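Local atomic coordinates of nicotinate-nucleotide--dimethylbenzimidazole phosphoribosyltransferase (Thermus thermophilus HB8, PDB entry 1WX1), a protein that probably catalyses the synthesis of alpha-ribazole 5'-phosphate from nicotinate mononucleotide and 5,6-dimethylbenzimidazole, a step in making the lower ligand of cobalamin. Residues A[54-62]-A[120-128]; A[129-140]-A[222-232]. All blocks are in the same frame, centred on the assembly; numbering follows the deposited sequence.

Contact 1. Residues A[54-62]-A[120-128]; sequences ADHGVVAEG and PGTANLAQG. With NA (sodium ion), chain C.
Glu61 reaches across to Asn124 and Gln127 with a single carboxylate oxygen. Its chain is bent about the CB-CG bond (chi2 -60°), and OE2 comes 2.8 Å from Asn124 ND2, using its anti lone pair, while Gln127 NE2 approaches the same oxygen from above the carboxylate plane in an almost straight bond of 3.1 Å. Asn124 crosses Glu61 at roughly a right angle, its CG turned opposite the backbone N (chi1 -171°), and its other amide atom, OD1, accepts from Ala126 N at 3.0 Å. This Asx turn shapes the loop that follows strand 113-115, where it meets the loop at the C-terminal end of strand 47-54 in the parallel sheet. Gln127 also binds the sodium ion through its backbone O, at 2.5 Å. Between the loops, Val58 CG2 packs on Leu125 CG at 3.8 Å. Thr122 lies alongside His56, its OG1 accepting from Gly57 N at 3.3 Å, and a water bridges that hydroxyl to His56 ND1; the far ring nitrogen, NE2, is bonded to Glu229. The backbones join directly where Thr122 N donates to Asp55 O at 3.1 Å.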
ATOM      1  N   ALA A  54       3.883   7.220 -26.522  1.00 14.01           N
ATOM      2  CA  ALA A  54       3.677   7.187 -27.960  1.00 15.19           C
ATOM      3  C   ALA A  54       2.211   7.478 -28.243  1.00 15.89           C
ATOM      4  O   ALA A  54       1.352   7.266 -27.386  1.00 15.49           O
ATOM      5  CB  ALA A  54       4.060   5.818 -28.525  1.00 13.67           C
ATOM      6  N   ASP A  55       1.930   7.963 -29.445  1.00 16.50           N
ATOM      7  CA  ASP A  55       0.562   8.258 -29.821  1.00 16.35           C
ATOM      8  C   ASP A  55      -0.068   7.126 -30.609  1.00 16.45           C
ATOM      9  O   ASP A  55       0.630   6.240 -31.105  1.00 16.83           O
ATOM     10  CB  ASP A  55       0.499   9.582 -30.575  1.00 15.59           C
ATOM     11  CG  ASP A  55       0.469  10.763 -29.625  1.00 17.52           C
ATOM     12  OD1 ASP A  55       1.368  11.630 -29.693  1.00 16.87           O
ATOM     13  OD2 ASP A  55      -0.461  10.809 -28.792  1.00 16.32           O
ATOM     14  N   HIS A  56      -1.393   7.162 -30.708  1.00 16.12           N
ATOM     15  CA  HIS A  56      -2.157   6.113 -31.371  1.00 17.08           C
ATOM     16  C   HIS A  56      -3.106   6.630 -32.451  1.00 16.81           C
ATOM     17  O   HIS A  56      -3.889   7.548 -32.209  1.00 16.23           O
ATOM     18  CB  HIS A  56      -2.968   5.359 -30.313  1.00 14.66           C
ATOM     19  CG  HIS A  56      -2.129   4.740 -29.242  1.00 17.51           C
ATOM     20  ND1 HIS A  56      -1.837   3.392 -29.206  1.00 18.70           N
ATOM     21  CD2 HIS A  56      -1.486   5.287 -28.180  1.00 17.97           C
ATOM     22  CE1 HIS A  56      -1.054   3.137 -28.177  1.00 20.19           C
ATOM     23  NE2 HIS A  56      -0.826   4.273 -27.536  1.00 18.94           N
ATOM     24  N   GLY A  57      -3.040   6.029 -33.636  1.00 16.02           N
ATOM     25  CA  GLY A  57      -3.917   6.445 -34.716  1.00 17.18           C
ATOM     26  C   GLY A  57      -5.369   6.106 -34.426  1.00 17.85           C
ATOM     27  O   GLY A  57      -6.278   6.705 -35.002  1.00 19.19           O
ATOM     28  N   VAL A  58      -5.596   5.157 -33.521  1.00 15.39           N
ATOM     29  CA  VAL A  58      -6.956   4.743 -33.185  1.00 15.35           C
ATOM     30  C   VAL A  58      -7.783   5.850 -32.519  1.00 15.63           C
ATOM     31  O   VAL A  58      -8.994   5.710 -32.357  1.00 16.36           O
ATOM     32  CB  VAL A  58      -6.952   3.458 -32.299  1.00 16.14           C
ATOM     33  CG1 VAL A  58      -6.576   3.792 -30.871  1.00 16.40           C
ATOM     34  CG2 VAL A  58      -8.314   2.764 -32.371  1.00 17.89           C
ATOM     35  N   VAL A  59      -7.142   6.957 -32.147  1.00 15.63           N
ATOM     36  CA  VAL A  59      -7.885   8.054 -31.538  1.00 17.37           C
ATOM     37  C   VAL A  59      -8.912   8.574 -32.537  1.00 17.28           C
ATOM     38  O   VAL A  59      -9.882   9.224 -32.160  1.00 17.78           O
ATOM     39  CB  VAL A  59      -6.975   9.236 -31.128  1.00 19.38           C
ATOM     40  CG1 VAL A  59      -6.037   8.809 -30.003  1.00 20.97           C
ATOM     41  CG2 VAL A  59      -6.191   9.733 -32.337  1.00 24.52           C
ATOM     42  N   ALA A  60      -8.693   8.283 -33.815  1.00 17.34           N
ATOM     43  CA  ALA A  60      -9.606   8.732 -34.858  1.00 18.72           C
ATOM     44  C   ALA A  60     -10.962   8.029 -34.753  1.00 20.18           C
ATOM     45  O   ALA A  60     -11.939   8.459 -35.370  1.00 19.74           O
ATOM     46  CB  ALA A  60      -8.990   8.489 -36.232  1.00 16.74           C
ATOM     47  N   GLU A  61     -11.015   6.953 -33.971  1.00 18.81           N
ATOM     48  CA  GLU A  61     -12.251   6.197 -33.780  1.00 19.49           C
ATOM     49  C   GLU A  61     -13.090   6.746 -32.625  1.00 19.57           C
ATOM     50  O   GLU A  61     -14.111   6.159 -32.253  1.00 18.31           O
ATOM     51  CB  GLU A  61     -11.936   4.723 -33.509  1.00 20.64           C
ATOM     52  CG  GLU A  61     -11.225   3.993 -34.644  1.00 22.36           C
ATOM     53  CD  GLU A  61     -12.023   3.992 -35.937  1.00 25.71           C
ATOM     54  OE1 GLU A  61     -13.250   3.783 -35.874  1.00 30.67           O
ATOM     55  OE2 GLU A  61     -11.426   4.187 -37.015  1.00 25.66           O
ATOM     56  N   GLY A  62     -12.649   7.860 -32.050  1.00 19.04           N
ATOM     57  CA  GLY A  62     -13.379   8.471 -30.951  1.00 19.90           C
ATOM     58  C   GLY A  62     -13.420   7.599 -29.710  1.00 22.25           C
ATOM     59  O   GLY A  62     -14.474   7.431 -29.092  1.00 23.12           O
ATOM     60  N   PRO A 120       5.785   8.992 -35.823  1.00 21.05           N
ATOM     61  CA  PRO A 120       4.860   9.895 -35.132  1.00 22.12           C
ATOM     62  C   PRO A 120       3.523   9.216 -34.856  1.00 22.91           C
ATOM     63  O   PRO A 120       2.529   9.481 -35.526  1.00 23.51           O
ATOM     64  CB  PRO A 120       4.740  11.065 -36.106  1.00 24.12           C
ATOM     65  CG  PRO A 120       4.816  10.381 -37.437  1.00 24.15           C
ATOM     66  CD  PRO A 120       5.964   9.395 -37.231  1.00 22.83           C
ATOM     67  N   GLY A 121       3.511   8.339 -33.860  1.00 21.04           N
ATOM     68  CA  GLY A 121       2.297   7.625 -33.524  1.00 20.86           C
ATOM     69  C   GLY A 121       2.041   6.474 -34.482  1.00 20.01           C
ATOM     70  O   GLY A 121       2.601   6.420 -35.576  1.00 20.71           O
ATOM     71  N   THR A 122       1.190   5.545 -34.070  1.00 17.84           N
ATOM     72  CA  THR A 122       0.859   4.393 -34.900  1.00 18.81           C
ATOM     73  C   THR A 122      -0.255   4.736 -35.883  1.00 17.68           C
ATOM     74  O   THR A 122      -0.892   5.788 -35.779  1.00 17.22           O
ATOM     75  CB  THR A 122       0.327   3.241 -34.052  1.00 17.82           C
ATOM     76  OG1 THR A 122      -0.751   3.733 -33.246  1.00 15.37           O
ATOM     77  CG2 THR A 122       1.417   2.661 -33.157  1.00 18.26           C
ATOM     78  N   ALA A 123      -0.479   3.838 -36.836  1.00 17.32           N
ATOM     79  CA  ALA A 123      -1.564   4.004 -37.796  1.00 17.26           C
ATOM     80  C   ALA A 123      -2.802   3.571 -36.999  1.00 18.32           C
ATOM     81  O   ALA A 123      -2.665   3.041 -35.897  1.00 16.96           O
ATOM     82  CB  ALA A 123      -1.352   3.079 -39.001  1.00 16.03           C
ATOM     83  N   ASN A 124      -3.994   3.796 -37.548  1.00 17.29           N
ATOM     84  CA  ASN A 124      -5.247   3.429 -36.883  1.00 18.62           C
ATOM     85  C   ASN A 124      -5.390   1.905 -36.852  1.00 19.22           C
ATOM     86  O   ASN A 124      -5.634   1.283 -37.882  1.00 18.02           O
ATOM     87  CB  ASN A 124      -6.431   4.036 -37.644  1.00 18.40           C
ATOM     88  CG  ASN A 124      -7.747   3.882 -36.906  1.00 18.53           C
ATOM     89  OD1 ASN A 124      -7.887   3.041 -36.019  1.00 16.33           O
ATOM     90  ND2 ASN A 124      -8.729   4.693 -37.283  1.00 18.80           N
ATOM     91  N   LEU A 125      -5.259   1.314 -35.668  1.00 18.76           N
ATOM     92  CA  LEU A 125      -5.338  -0.141 -35.527  1.00 19.14           C
ATOM     93  C   LEU A 125      -6.687  -0.748 -35.917  1.00 18.01           C
ATOM     94  O   LEU A 125      -6.787  -1.953 -36.153  1.00 17.63           O
ATOM     95  CB  LEU A 125      -4.986  -0.545 -34.083  1.00 18.49           C
ATOM     96  CG  LEU A 125      -5.963  -0.162 -32.967  1.00 17.46           C
ATOM     97  CD1 LEU A 125      -7.034  -1.238 -32.833  1.00 15.76           C
ATOM     98  CD2 LEU A 125      -5.206  -0.029 -31.647  1.00 14.66           C
ATOM     99  N   ALA A 126      -7.728   0.077 -35.975  1.00 18.72           N
ATOM    100  CA  ALA A 126      -9.048  -0.416 -36.346  1.00 18.38           C
ATOM    101  C   ALA A 126      -9.201  -0.545 -37.858  1.00 19.21           C
ATOM    102  O   ALA A 126     -10.125  -1.207 -38.341  1.00 19.54           O
ATOM    103  CB  ALA A 126     -10.134   0.514 -35.799  1.00 18.61           C
ATOM    104  N   GLN A 127      -8.290   0.076 -38.601  1.00 17.79           N
ATOM    105  CA  GLN A 127      -8.368   0.068 -40.060  1.00 18.95           C
ATOM    106  C   GLN A 127      -7.218  -0.651 -40.756  1.00 19.17           C
ATOM    107  O   GLN A 127      -7.269  -0.881 -41.963  1.00 18.95           O
ATOM    108  CB  GLN A 127      -8.440   1.509 -40.575  1.00 18.31           C
ATOM    109  CG  GLN A 127      -9.537   2.341 -39.917  1.00 19.76           C
ATOM    110  CD  GLN A 127     -10.933   1.829 -40.225  1.00 21.60           C
ATOM    111  OE1 GLN A 127     -11.133   1.059 -41.167  1.00 20.74           O
ATOM    112  NE2 GLN A 127     -11.901   2.244 -39.428  1.00 21.59           N
ATOM    113  N   GLY A 128      -6.178  -0.994 -40.004  1.00 17.87           N
ATOM    114  CA  GLY A 128      -5.040  -1.676 -40.597  1.00 18.11           C
ATOM    115  C   GLY A 128      -3.950  -1.877 -39.562  1.00 18.10           C
ATOM    116  O   GLY A 128      -4.130  -1.489 -38.410  1.00 16.86           O
TER
HETATM  117 NA    NA C1001      -7.366   0.308 -44.127  1.00 26.01          NA
HETATM  118  O   HOH W   1      -1.931   1.929 -31.536  1.00 17.25           O
HETATM  119  O   HOH W   2      -3.905   2.786 -33.528  1.00 14.79           O
HETATM  120  O   HOH W   3      -8.760  -1.962 -44.828  1.00 32.89           O
HETATM  121  O   HOH W   4      -5.250  -1.308 -44.606  1.00 32.95           O
HETATM  122  O   HOH W   5      -5.782   2.193 -43.114  1.00 28.91           O

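Contact 2. Residues A[129-140]-A[222-232]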
ATOM      1  N   PRO A 129      -2.810  -2.477 -39.937  1.00 19.50           N
ATOM      2  CA  PRO A 129      -1.721  -2.696 -38.977  1.00 19.06           C
ATOM      3  C   PRO A 129      -1.267  -1.396 -38.324  1.00 18.98           C
ATOM      4  O   PRO A 129      -1.072  -0.381 -38.997  1.00 17.13           O
ATOM      5  CB  PRO A 129      -0.628  -3.337 -39.831  1.00 20.35           C
ATOM      6  CG  PRO A 129      -0.905  -2.795 -41.205  1.00 23.71           C
ATOM      7  CD  PRO A 129      -2.404  -2.878 -41.293  1.00 20.38           C
ATOM      8  N   ALA A 130      -1.099  -1.434 -37.009  1.00 17.72           N
ATOM      9  CA  ALA A 130      -0.688  -0.255 -36.263  1.00 17.92           C
ATOM     10  C   ALA A 130       0.716   0.205 -36.635  1.00 17.42           C
ATOM     11  O   ALA A 130       0.990   1.404 -36.680  1.00 18.04           O
ATOM     12  CB  ALA A 130      -0.771  -0.537 -34.767  1.00 17.87           C
ATOM     13  N   MET A 131       1.599  -0.751 -36.903  1.00 16.43           N
ATOM     14  CA  MET A 131       2.982  -0.446 -37.263  1.00 17.37           C
ATOM     15  C   MET A 131       3.555  -1.659 -37.986  1.00 16.93           C
ATOM     16  O   MET A 131       2.907  -2.699 -38.048  1.00 18.07           O
ATOM     17  CB  MET A 131       3.802  -0.188 -35.994  1.00 19.16           C
ATOM     18  CG  MET A 131       4.033  -1.451 -35.162  1.00 19.21           C
ATOM     19  SD  MET A 131       4.490  -1.161 -33.432  1.00 20.05           S
ATOM     20  CE  MET A 131       2.878  -1.068 -32.685  1.00 18.80           C
ATOM     21  N   THR A 132       4.764  -1.534 -38.520  1.00 16.52           N
ATOM     22  CA  THR A 132       5.397  -2.661 -39.199  1.00 18.10           C
ATOM     23  C   THR A 132       6.197  -3.459 -38.167  1.00 18.13           C
ATOM     24  O   THR A 132       6.523  -2.949 -37.091  1.00 15.62           O
ATOM     25  CB  THR A 132       6.386  -2.208 -40.292  1.00 18.54           C
ATOM     26  OG1 THR A 132       7.458  -1.475 -39.684  1.00 18.78           O
ATOM     27  CG2 THR A 132       5.689  -1.338 -41.327  1.00 20.65           C
ATOM     28  N   PRO A 133       6.509  -4.727 -38.473  1.00 18.67           N
ATOM     29  CA  PRO A 133       7.280  -5.541 -37.529  1.00 18.68           C
ATOM     30  C   PRO A 133       8.633  -4.890 -37.227  1.00 18.12           C
ATOM     31  O   PRO A 133       9.141  -4.977 -36.113  1.00 19.22           O
ATOM     32  CB  PRO A 133       7.419  -6.873 -38.264  1.00 21.03           C
ATOM     33  CG  PRO A 133       6.118  -6.956 -39.020  1.00 20.18           C
ATOM     34  CD  PRO A 133       5.994  -5.551 -39.583  1.00 19.40           C
ATOM     35  N   GLU A 134       9.202  -4.230 -38.232  1.00 17.92           N
ATOM     36  CA  GLU A 134      10.490  -3.554 -38.096  1.00 18.64           C
ATOM     37  C   GLU A 134      10.405  -2.397 -37.095  1.00 17.38           C
ATOM     38  O   GLU A 134      11.326  -2.174 -36.298  1.00 16.44           O
ATOM     39  CB  GLU A 134      10.939  -3.046 -39.471  1.00 22.60           C
ATOM     40  CG  GLU A 134      12.335  -2.452 -39.528  1.00 26.86           C
ATOM     41  CD  GLU A 134      12.380  -1.001 -39.088  1.00 30.63           C
ATOM     42  OE1 GLU A 134      11.360  -0.293 -39.246  1.00 31.50           O
ATOM     43  OE2 GLU A 134      13.443  -0.561 -38.604  1.00 33.81           O
ATOM     44  N   GLU A 135       9.300  -1.663 -37.134  1.00 15.14           N
ATOM     45  CA  GLU A 135       9.104  -0.547 -36.214  1.00 15.41           C
ATOM     46  C   GLU A 135       8.884  -1.085 -34.800  1.00 15.85           C
ATOM     47  O   GLU A 135       9.367  -0.510 -33.827  1.00 14.52           O
ATOM     48  CB  GLU A 135       7.911   0.302 -36.674  1.00 17.75           C
ATOM     49  CG  GLU A 135       8.153   0.950 -38.042  1.00 18.57           C
ATOM     50  CD  GLU A 135       6.940   1.675 -38.603  1.00 19.73           C
ATOM     51  OE1 GLU A 135       5.806   1.174 -38.451  1.00 21.14           O
ATOM     52  OE2 GLU A 135       7.127   2.740 -39.220  1.00 19.88           O
ATOM     53  N   ALA A 136       8.157  -2.194 -34.687  1.00 14.31           N
ATOM     54  CA  ALA A 136       7.921  -2.796 -33.379  1.00 15.59           C
ATOM     55  C   ALA A 136       9.265  -3.215 -32.773  1.00 15.74           C
ATOM     56  O   ALA A 136       9.498  -3.037 -31.575  1.00 15.96           O
ATOM     57  CB  ALA A 136       6.993  -4.009 -33.509  1.00 16.70           C
ATOM     58  N   GLU A 137      10.156  -3.766 -33.598  1.00 16.31           N
ATOM     59  CA  GLU A 137      11.472  -4.177 -33.103  1.00 16.45           C
ATOM     60  C   GLU A 137      12.241  -2.973 -32.562  1.00 15.13           C
ATOM     61  O   GLU A 137      12.866  -3.050 -31.504  1.00 13.98           O
ATOM     62  CB  GLU A 137      12.290  -4.853 -34.208  1.00 16.42           C
ATOM     63  CG  GLU A 137      13.748  -5.160 -33.831  1.00 19.70           C
ATOM     64  CD  GLU A 137      13.909  -6.211 -32.727  1.00 23.34           C
ATOM     65  OE1 GLU A 137      15.054  -6.401 -32.259  1.00 22.17           O
ATOM     66  OE2 GLU A 137      12.911  -6.853 -32.332  1.00 23.64           O
ATOM     67  N   ARG A 138      12.200  -1.855 -33.278  1.00 13.91           N
ATOM     68  CA  ARG A 138      12.907  -0.669 -32.809  1.00 14.02           C
ATOM     69  C   ARG A 138      12.329  -0.171 -31.489  1.00 12.59           C
ATOM     70  O   ARG A 138      13.072   0.274 -30.609  1.00 13.55           O
ATOM     71  CB  ARG A 138      12.871   0.441 -33.864  1.00 15.18           C
ATOM     72  CG  ARG A 138      13.887   0.236 -34.988  1.00 17.88           C
ATOM     73  CD  ARG A 138      13.956   1.454 -35.901  1.00 22.81           C
ATOM     74  NE  ARG A 138      12.871   1.443 -36.874  1.00 28.21           N
ATOM     75  CZ  ARG A 138      12.312   2.536 -37.385  1.00 31.92           C
ATOM     76  NH1 ARG A 138      12.728   3.741 -37.011  1.00 30.27           N
ATOM     77  NH2 ARG A 138      11.339   2.422 -38.279  1.00 30.18           N
ATOM     78  N   ALA A 139      11.010  -0.250 -31.344  1.00 11.65           N
ATOM     79  CA  ALA A 139      10.363   0.187 -30.105  1.00 14.44           C
ATOM     80  C   ALA A 139      10.778  -0.729 -28.949  1.00 15.60           C
ATOM     81  O   ALA A 139      11.050  -0.262 -27.838  1.00 14.36           O
ATOM     82  CB  ALA A 139       8.839   0.172 -30.265  1.00 12.37           C
ATOM     83  N   LEU A 140      10.815  -2.033 -29.217  1.00 14.46           N
ATOM     84  CA  LEU A 140      11.206  -3.014 -28.210  1.00 14.45           C
ATOM     85  C   LEU A 140      12.622  -2.732 -27.715  1.00 14.18           C
ATOM     86  O   LEU A 140      12.878  -2.730 -26.511  1.00 14.03           O
ATOM     87  CB  LEU A 140      11.155  -4.422 -28.799  1.00 16.89           C
ATOM     88  CG  LEU A 140      11.487  -5.574 -27.849  1.00 19.45           C
ATOM     89  CD1 LEU A 140      10.250  -5.945 -27.061  1.00 20.35           C
ATOM     90  CD2 LEU A 140      11.965  -6.778 -28.652  1.00 25.12           C
ATOM     91  N   ALA A 222       1.836  -7.932 -32.049  1.00 18.23           N
ATOM     92  CA  ALA A 222       1.868  -6.608 -31.427  1.00 18.35           C
ATOM     93  C   ALA A 222       1.927  -5.495 -32.472  1.00 18.19           C
ATOM     94  O   ALA A 222       1.274  -4.461 -32.334  1.00 18.03           O
ATOM     95  CB  ALA A 222       3.064  -6.505 -30.492  1.00 18.14           C
ATOM     96  N   ALA A 223       2.722  -5.708 -33.512  1.00 17.34           N
ATOM     97  CA  ALA A 223       2.861  -4.724 -34.573  1.00 18.02           C
ATOM     98  C   ALA A 223       1.515  -4.499 -35.249  1.00 17.97           C
ATOM     99  O   ALA A 223       1.136  -3.374 -35.567  1.00 18.01           O
ATOM    100  CB  ALA A 223       3.890  -5.208 -35.602  1.00 18.46           C
ATOM    101  N   GLU A 224       0.789  -5.586 -35.459  1.00 19.16           N
ATOM    102  CA  GLU A 224      -0.505  -5.519 -36.116  1.00 21.24           C
ATOM    103  C   GLU A 224      -1.601  -4.817 -35.321  1.00 20.65           C
ATOM    104  O   GLU A 224      -2.361  -4.024 -35.874  1.00 20.08           O
ATOM    105  CB  GLU A 224      -0.979  -6.935 -36.460  1.00 22.57           C
ATOM    106  CG  GLU A 224      -2.256  -6.975 -37.271  1.00 26.75           C
ATOM    107  CD  GLU A 224      -2.020  -6.682 -38.735  1.00 27.21           C
ATOM    108  OE1 GLU A 224      -2.915  -6.095 -39.377  1.00 29.18           O
ATOM    109  OE2 GLU A 224      -0.943  -7.051 -39.247  1.00 31.08           O
ATOM    110  N   VAL A 225      -1.676  -5.079 -34.021  1.00 19.67           N
ATOM    111  CA  VAL A 225      -2.763  -4.517 -33.232  1.00 19.60           C
ATOM    112  C   VAL A 225      -2.424  -3.677 -32.012  1.00 19.41           C
ATOM    113  O   VAL A 225      -3.332  -3.162 -31.368  1.00 19.05           O
ATOM    114  CB  VAL A 225      -3.688  -5.649 -32.725  1.00 19.76           C
ATOM    115  CG1 VAL A 225      -3.946  -6.660 -33.838  1.00 20.97           C
ATOM    116  CG2 VAL A 225      -3.046  -6.338 -31.519  1.00 20.10           C
ATOM    117  N   GLY A 226      -1.144  -3.541 -31.684  1.00 20.42           N
ATOM    118  CA  GLY A 226      -0.779  -2.797 -30.489  1.00 19.82           C
ATOM    119  C   GLY A 226      -0.355  -1.352 -30.640  1.00 20.09           C
ATOM    120  O   GLY A 226      -0.801  -0.646 -31.547  1.00 20.04           O
ATOM    121  N   GLY A 227       0.497  -0.922 -29.711  1.00 18.62           N
ATOM    122  CA  GLY A 227       1.012   0.436 -29.702  1.00 18.42           C
ATOM    123  C   GLY A 227       2.519   0.403 -29.509  1.00 18.13           C
ATOM    124  O   GLY A 227       3.069  -0.563 -28.970  1.00 15.53           O
ATOM    125  N   LEU A 228       3.194   1.458 -29.946  1.00 17.30           N
ATOM    126  CA  LEU A 228       4.645   1.531 -29.828  1.00 15.33           C
ATOM    127  C   LEU A 228       5.156   1.484 -28.392  1.00 15.20           C
ATOM    128  O   LEU A 228       6.131   0.790 -28.107  1.00 14.46           O
ATOM    129  CB  LEU A 228       5.154   2.802 -30.512  1.00 13.29           C
ATOM    130  CG  LEU A 228       4.985   2.786 -32.035  1.00 13.71           C
ATOM    131  CD1 LEU A 228       4.902   4.209 -32.559  1.00 13.92           C
ATOM    132  CD2 LEU A 228       6.154   2.027 -32.675  1.00 13.12           C
ATOM    133  N   GLU A 229       4.511   2.225 -27.494  1.00 15.34           N
ATOM    134  CA  GLU A 229       4.947   2.254 -26.105  1.00 14.04           C
ATOM    135  C   GLU A 229       4.642   0.923 -25.417  1.00 14.96           C
ATOM    136  O   GLU A 229       5.305   0.555 -24.454  1.00 15.74           O
ATOM    137  CB  GLU A 229       4.290   3.426 -25.345  1.00 15.11           C
ATOM    138  CG  GLU A 229       2.882   3.174 -24.834  1.00 18.14           C
ATOM    139  CD  GLU A 229       1.811   3.465 -25.863  1.00 18.58           C
ATOM    140  OE1 GLU A 229       2.037   3.176 -27.057  1.00 19.39           O
ATOM    141  OE2 GLU A 229       0.737   3.972 -25.466  1.00 20.04           O
ATOM    142  N   LEU A 230       3.646   0.194 -25.914  1.00 13.84           N
ATOM    143  CA  LEU A 230       3.313  -1.100 -25.318  1.00 14.69           C
ATOM    144  C   LEU A 230       4.435  -2.092 -25.636  1.00 13.39           C
ATOM    145  O   LEU A 230       4.816  -2.913 -24.799  1.00 14.56           O
ATOM    146  CB  LEU A 230       1.970  -1.624 -25.858  1.00 15.08           C
ATOM    147  CG  LEU A 230       0.746  -0.714 -25.672  1.00 17.81           C
ATOM    148  CD1 LEU A 230      -0.517  -1.463 -26.098  1.00 20.32           C
ATOM    149  CD2 LEU A 230       0.622  -0.277 -24.214  1.00 17.98           C
ATOM    150  N   VAL A 231       4.960  -2.010 -26.854  1.00 12.52           N
ATOM    151  CA  VAL A 231       6.052  -2.878 -27.276  1.00 14.04           C
ATOM    152  C   VAL A 231       7.323  -2.455 -26.528  1.00 14.73           C
ATOM    153  O   VAL A 231       8.122  -3.298 -26.122  1.00 13.43           O
ATOM    154  CB  VAL A 231       6.278  -2.771 -28.796  1.00 15.61           C
ATOM    155  CG1 VAL A 231       7.490  -3.598 -29.212  1.00 14.46           C
ATOM    156  CG2 VAL A 231       5.031  -3.247 -29.529  1.00 16.35           C
ATOM    157  N   ALA A 232       7.505  -1.148 -26.351  1.00 12.86           N
ATOM    158  CA  ALA A 232       8.669  -0.644 -25.627  1.00 11.98           C
ATOM    159  C   ALA A 232       8.605  -1.140 -24.184  1.00 12.29           C
ATOM    160  O   ALA A 232       9.629  -1.467 -23.580  1.00 13.27           O
ATOM    161  CB  ALA A 232       8.690   0.884 -25.654  1.00 11.60           C
TER
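Met131 lays its side chain over the end of helix 218-225 and the turn beyond it. CG stands between the backbone N and the carbonyl carbon (chi1 70°) and rests 3.8 Å from Ala223 CB, and the bend at chi3 then carries CE to 3.5 Å from Gly227 C. On the way the thioether slides past Leu228 in the opposite direction, with SD 3.7 Å from Leu228 CD2. Were Met131 exchanged for alanine, a gap would probably open between Ala223, Gly227 and Leu228, leaving the Leu228 methyl without its sulfur neighbour.

Two backbone bonds accompany this packing: Met131 N donates to Ala223 O at 3.0 Å, and Ala130 N to Glu224 O. Both acceptors are carbonyls of the last turn of helix 218-225. Beside them, the carboxylate of Glu224 lies against the Pro129 ring, its OE1 held by a salt bridge to Arg211.

Thr132 and Glu135 form a capping box that starts helix 133-152. Past it, small side chains let this helix approach helix 228-242, the axes of 133-140 and 228-232 coming within 7.8 Å at a crossing angle of -51°. Val231 points into the interface, with CG1 against Leu140 CB at 3.8 Å and close to the Ala136 and Ala139 methyls. Ala139 CB faces Leu228 O at 3.5 Å, and Ala232 CA makes a CH...O contact with Ala139 O.

On the sheet side, Leu228 and Ala232 of helix 228-242 touch strand 47-54; Leu140 reaches Met264 of helix 252-264, and Ala222 touches both that helix and helix 167-179.

Overall arrangement
Contacts 1 and 2 follow one another along the chain, the first closing at residue 128 and the second opening at 129, and their centres are about 12 Å apart on the same side of the chain's centre. Contact 1 joins two loops that leave strands 47-54 and 113-115 of the parallel sheet; contact 2 packs the next helix, 133-152, onto helices 218-225 and 228-242. The two meet directly: besides the His56-Glu229 bond, Ala123 N and Ala130 O are probably hydrogen-bonded, and Thr122 CB packs on Ala130 O. The loops at the strand ends are thus tied to the helices packed beside the sheet, away from the predicted proton acceptor, Glu304.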